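Local structure of putative phage endolysin (Salmonella enterica subsp. enterica serovar Typhimurium, 4EVX) at residues S65-L70 with F81-L86; W33-G36 with M40-P43. The protein probably hydrolyses the beta-1,4 bonds between N-acetylmuramic acid and N-acetylglucosamine in peptidoglycan, as lysozymes of glycosyl hydrolase family 24 do. All blocks are in the same frame, centred on the assembly; numbering follows the deposited sequence. Where two conformers were deposited one is given.

Contact 1: S65-L70 with F81-L86; sequences SCDILL and FQRETL
R83 reaches from helix 80-94 to the carboxylate of D67 on helix 52-73, where a single oxygen accepts from two of its nitrogens. D67 OD2 accepts from R83 NE at 3.2 Å, using the lone pair on the side of the other carboxylate oxygen; the oxygen lies 24° out of the guanidinium plane, near its edge, and the N-H points only roughly at it. The second donor, R83 NH1, also stands 3.2 Å from D67 OD2, a weak bond. Because the carboxylate and guanidinium planes are nearly perpendicular, 88° apart, this salt bridge does not have the flat, two-oxygen pairing of a carboxylate laid along a guanidinium edge. The bend of the arginine chain at chi3 turns its head toward the aspartate. The third nitrogen, NH2, makes a weak hydrogen bond to the carbonyl of L77, in the loop between the helices, so the arginine ties that loop to both helices.

The segments belong to two consecutive helices, joined by a short loop, within the phage lysozyme family region; they run at 121° to each other with axes 10.5 Å apart at their closest. At such a spacing leucine suits the interface: L70 lays CD2 against the backbone of R83, 4.0 Å from R83 O, and 4.3 Å from L86 CB. Several polar atoms of 81-86 find partners beyond the contact. E84 OE1 accepts from S8 OG and from W18 NE1 of the second subunit; Q82 NE2 donates to S92 O of that same subunit, whose S92 OG is hydrogen-bonded to T85 OG1. On the other helix, S65 OG bonds to D61 O one turn earlier, while C66 forms a disulfide with C73 of the third subunit.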
loop_
_atom_site.group_PDB
_atom_site.type_symbol
_atom_site.label_atom_id
_atom_site.label_comp_id
_atom_site.label_asym_id
_atom_site.label_seq_id
_atom_site.Cartn_x
_atom_site.Cartn_y
_atom_site.Cartn_z
ATOM N N SER A 65 7.943 3.943 -16.244
ATOM C CA SER A 65 7.472 5.314 -16.008
ATOM C C SER A 65 7.061 5.463 -14.579
ATOM O O SER A 65 7.458 6.389 -13.895
ATOM C CB SER A 65 6.309 5.680 -16.939
ATOM O OG SER A 65 6.800 5.764 -18.262
ATOM N N CYS A 66 6.331 4.506 -14.051
ATOM C CA CYS A 66 5.927 4.593 -12.678
ATOM C C CYS A 66 7.144 4.486 -11.750
ATOM O O CYS A 66 7.226 5.176 -10.734
ATOM C CB CYS A 66 4.874 3.536 -12.379
ATOM S SG CYS A 66 3.345 3.809 -13.301
ATOM N N ASP A 67 8.127 3.669 -12.109
ATOM C CA ASP A 67 9.357 3.620 -11.302
ATOM C C ASP A 67 10.085 4.949 -11.233
ATOM O O ASP A 67 10.610 5.337 -10.191
ATOM C CB ASP A 67 10.298 2.570 -11.898
ATOM C CG ASP A 67 11.486 2.263 -10.984
ATOM O OD1 ASP A 67 12.622 2.371 -11.450
ATOM O OD2 ASP A 67 11.277 2.178 -9.781
ATOM N N ILE A 68 10.190 5.666 -12.367
ATOM C CA ILE A 68 10.896 6.940 -12.373
ATOM C C ILE A 68 10.157 7.984 -11.513
ATOM O O ILE A 68 10.753 8.756 -10.739
ATOM C CB ILE A 68 11.102 7.416 -13.840
ATOM C CG1 ILE A 68 12.180 6.546 -14.466
ATOM C CG2 ILE A 68 11.521 8.882 -13.862
ATOM C CD1 ILE A 68 12.174 6.579 -15.976
ATOM N N LEU A 69 8.801 7.978 -11.613
ATOM C CA LEU A 69 8.019 8.927 -10.843
ATOM C C LEU A 69 7.946 8.514 -9.389
ATOM O O LEU A 69 7.822 9.394 -8.522
ATOM C CB LEU A 69 6.622 9.048 -11.474
ATOM C CG LEU A 69 6.602 9.646 -12.881
ATOM C CD1 LEU A 69 5.174 9.709 -13.436
ATOM C CD2 LEU A 69 7.225 11.067 -12.907
ATOM N N LEU A 70 8.092 7.233 -9.082
ATOM C CA LEU A 70 8.066 6.803 -7.664
ATOM C C LEU A 70 9.277 7.296 -6.996
ATOM O O LEU A 70 9.250 7.829 -5.863
ATOM C CB LEU A 70 7.987 5.256 -7.612
ATOM C CG LEU A 70 7.864 4.582 -6.302
ATOM C CD1 LEU A 70 6.548 4.908 -5.659
ATOM C CD2 LEU A 70 7.902 3.116 -6.513
ATOM N N PHE A 81 12.783 -4.354 -3.725
ATOM C CA PHE A 81 11.596 -5.164 -3.456
ATOM C C PHE A 81 10.403 -4.279 -3.144
ATOM O O PHE A 81 9.294 -4.480 -3.687
ATOM C CB PHE A 81 11.888 -6.127 -2.293
ATOM C CG PHE A 81 10.829 -7.148 -1.892
ATOM C CD1 PHE A 81 9.821 -7.544 -2.779
ATOM C CD2 PHE A 81 10.933 -7.829 -0.697
ATOM C CE1 PHE A 81 8.860 -8.479 -2.388
ATOM C CE2 PHE A 81 10.015 -8.800 -0.339
ATOM C CZ PHE A 81 8.987 -9.132 -1.196
ATOM N N GLN A 82 10.619 -3.335 -2.248
ATOM C CA GLN A 82 9.541 -2.394 -1.897
ATOM C C GLN A 82 9.153 -1.521 -3.118
ATOM O O GLN A 82 7.966 -1.269 -3.300
ATOM C CB GLN A 82 9.955 -1.531 -0.750
ATOM C CG GLN A 82 10.072 -2.285 0.596
ATOM C CD GLN A 82 10.651 -1.457 1.708
ATOM O OE1 GLN A 82 10.994 -0.275 1.557
ATOM N NE2 GLN A 82 10.995 -2.104 2.795
ATOM N N ARG A 83 10.094 -1.093 -3.988
ATOM C CA ARG A 83 9.720 -0.385 -5.202
ATOM C C ARG A 83 8.821 -1.265 -6.092
ATOM O O ARG A 83 7.767 -0.847 -6.572
ATOM C CB ARG A 83 10.969 0.044 -6.000
ATOM C CG ARG A 83 11.857 1.048 -5.271
ATOM C CD ARG A 83 13.165 1.215 -6.050
ATOM N NE ARG A 83 13.012 2.191 -7.111
ATOM C CZ ARG A 83 13.041 3.504 -6.924
ATOM N NH1 ARG A 83 12.868 4.323 -7.940
ATOM N NH2 ARG A 83 13.234 4.012 -5.707
ATOM N N GLU A 84 9.216 -2.518 -6.304
ATOM C CA GLU A 84 8.452 -3.406 -7.164
ATOM C C GLU A 84 7.070 -3.697 -6.554
ATOM O O GLU A 84 6.064 -3.774 -7.312
ATOM C CB GLU A 84 9.211 -4.683 -7.477
ATOM C CG GLU A 84 10.350 -4.438 -8.419
ATOM C CD GLU A 84 10.945 -5.635 -9.126
ATOM O OE1 GLU A 84 10.547 -6.781 -8.817
ATOM O OE2 GLU A 84 11.815 -5.412 -10.011
ATOM N N THR A 85 6.991 -3.911 -5.258
ATOM C CA THR A 85 5.675 -4.188 -4.670
ATOM C C THR A 85 4.747 -2.983 -4.728
ATOM O O THR A 85 3.533 -3.130 -4.985
ATOM C CB THR A 85 5.769 -4.690 -3.251
ATOM O OG1 THR A 85 6.330 -3.733 -2.362
ATOM C CG2 THR A 85 6.464 -6.067 -3.162
ATOM N N LEU A 86 5.288 -1.816 -4.554
ATOM C CA LEU A 86 4.487 -0.591 -4.664
ATOM C C LEU A 86 4.001 -0.413 -6.092
ATOM O O LEU A 86 2.832 -0.118 -6.323
ATOM C CB LEU A 86 5.225 0.663 -4.220
ATOM C CG LEU A 86 5.362 0.879 -2.739
ATOM C CD1 LEU A 86 6.357 1.966 -2.480
ATOM C CD2 LEU A 86 3.997 1.270 -2.138
#

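Contact 2: W33-G36 with M40-P43; sequences WVIG and MLTP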
loop_
_atom_site.group_PDB
_atom_site.type_symbol
_atom_site.label_atom_id
_atom_site.label_comp_id
_atom_site.label_asym_id
_atom_site.label_seq_id
_atom_site.Cartn_x
_atom_site.Cartn_y
_atom_site.Cartn_z
ATOM N N TRP A 33 -9.335 4.715 -24.190
ATOM C CA TRP A 33 -8.884 3.575 -24.978
ATOM C C TRP A 33 -7.741 2.863 -24.266
ATOM O O TRP A 33 -6.781 3.508 -23.861
ATOM C CB TRP A 33 -8.443 4.012 -26.356
ATOM C CG TRP A 33 -9.604 4.422 -27.216
ATOM C CD1 TRP A 33 -9.946 5.692 -27.565
ATOM C CD2 TRP A 33 -10.556 3.558 -27.843
ATOM N NE1 TRP A 33 -11.058 5.679 -28.373
ATOM C CE2 TRP A 33 -11.432 4.377 -28.592
ATOM C CE3 TRP A 33 -10.682 2.160 -27.956
ATOM C CZ2 TRP A 33 -12.466 3.853 -29.358
ATOM C CZ3 TRP A 33 -11.712 1.639 -28.727
ATOM C CH2 TRP A 33 -12.564 2.477 -29.446
ATOM N N VAL A 34 -7.816 1.539 -24.181
ATOM C CA VAL A 34 -6.804 0.695 -23.538
ATOM C C VAL A 34 -6.461 -0.452 -24.452
ATOM O O VAL A 34 -7.325 -0.912 -25.180
ATOM C CB VAL A 34 -7.364 0.188 -22.190
ATOM C CG1 VAL A 34 -6.372 -0.700 -21.430
ATOM C CG2 VAL A 34 -7.818 1.352 -21.331
ATOM N N ILE A 35 -5.244 -0.953 -24.360
ATOM C CA ILE A 35 -4.765 -2.092 -25.144
ATOM C C ILE A 35 -3.642 -2.812 -24.415
ATOM O O ILE A 35 -3.042 -2.253 -23.488
ATOM C CB ILE A 35 -4.287 -1.576 -26.524
ATOM C CG1 ILE A 35 -4.337 -2.712 -27.602
ATOM C CG2 ILE A 35 -2.922 -0.941 -26.386
ATOM C CD1 ILE A 35 -4.134 -2.262 -29.044
ATOM N N GLY A 36 -3.336 -4.025 -24.850
ATOM C CA GLY A 36 -2.235 -4.788 -24.291
ATOM C C GLY A 36 -2.517 -5.234 -22.872
ATOM O O GLY A 36 -3.590 -5.789 -22.569
HETATM N N MSE A 40 -2.906 2.431 -21.291
HETATM C CA MSE A 40 -3.795 3.471 -21.802
HETATM C C MSE A 40 -3.135 4.177 -23.000
HETATM O O MSE A 40 -2.056 4.717 -22.892
HETATM C CB MSE A 40 -4.176 4.461 -20.713
HETATM C CG MSE A 40 -5.440 5.204 -21.089
HETATM SE SE MSE A 40 -5.689 6.688 -19.975
HETATM C CE MSE A 40 -6.009 5.811 -18.391
ATOM N N LEU A 41 -3.813 4.186 -24.138
ATOM C CA LEU A 41 -3.306 4.800 -25.353
ATOM C C LEU A 41 -3.353 6.335 -25.220
ATOM O O LEU A 41 -4.189 6.847 -24.509
ATOM C CB LEU A 41 -4.124 4.308 -26.558
ATOM C CG LEU A 41 -3.881 2.847 -26.944
ATOM C CD1 LEU A 41 -4.981 2.369 -27.942
ATOM C CD2 LEU A 41 -2.493 2.665 -27.553
ATOM N N THR A 42 -2.457 7.057 -25.878
ATOM C CA THR A 42 -2.469 8.539 -25.824
ATOM C C THR A 42 -3.640 9.041 -26.675
ATOM O O THR A 42 -4.152 8.276 -27.484
ATOM C CB THR A 42 -1.125 9.106 -26.296
ATOM O OG1 THR A 42 -0.929 8.687 -27.639
ATOM C CG2 THR A 42 0.020 8.670 -25.419
ATOM N N PRO A 43 -4.058 10.320 -26.534
ATOM C CA PRO A 43 -5.224 10.811 -27.298
ATOM C C PRO A 43 -5.197 10.636 -28.827
ATOM O O PRO A 43 -6.225 10.290 -29.415
ATOM C CB PRO A 43 -5.240 12.306 -26.962
ATOM C CG PRO A 43 -4.628 12.395 -25.623
ATOM C CD PRO A 43 -3.545 11.364 -25.622
#
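L41 spreads its two methyl groups over the side chains of I35 and W33, two residues apart. Its CD2 lies 3.8 Å from I35 CG2, while CD1 rests 4.1 Å from W33 CB. With CG anti to the carbonyl carbon (chi1 -71°), the leucine turns its branched end to these neighbours, and such a fork suits a place between two apolar partners. I35 meets it through the beta-branch, CG2, rather than through the longer CG1 arm, and also packs on L47.

Backbone and side chains come together here as a beta-hairpin: strands 34-35 and 39-40 are antiparallel, and V34 and M40 form a non-hydrogen-bonded pair with side chains on one face. Just beyond that pair, L41 N donates to W33 O at 3.1 Å, with an N-H...O angle of 159° and the donor tilted 30° from the carbonyl plane. M40, a selenomethionine with more than one conformer, also packs on P75 of the third subunit. The backbone of V34 also hydrogen-bonds to that of Y26 in a neighbouring loop, and the valine side chain touches Y26 and D28.

From the N terminus, the chain first meets contact 2, where residues 33-36 and 40-43 come together with three residues between them, the last already in strand 39-40, and close a short hairpin. The chain then passes through a loop into helix 52-73, which carries the first half of contact 1, residues 65-70, on its later part; the ten residues between the segments of contact 1 bring helix 80-94 back against it. The contacts follow one another in series, neither nested nor crossed. The centres of contacts 1 and 2 are about 21 Å apart, on opposite sides of the chain's centre. One holds the small sheet together, the other joins two helices.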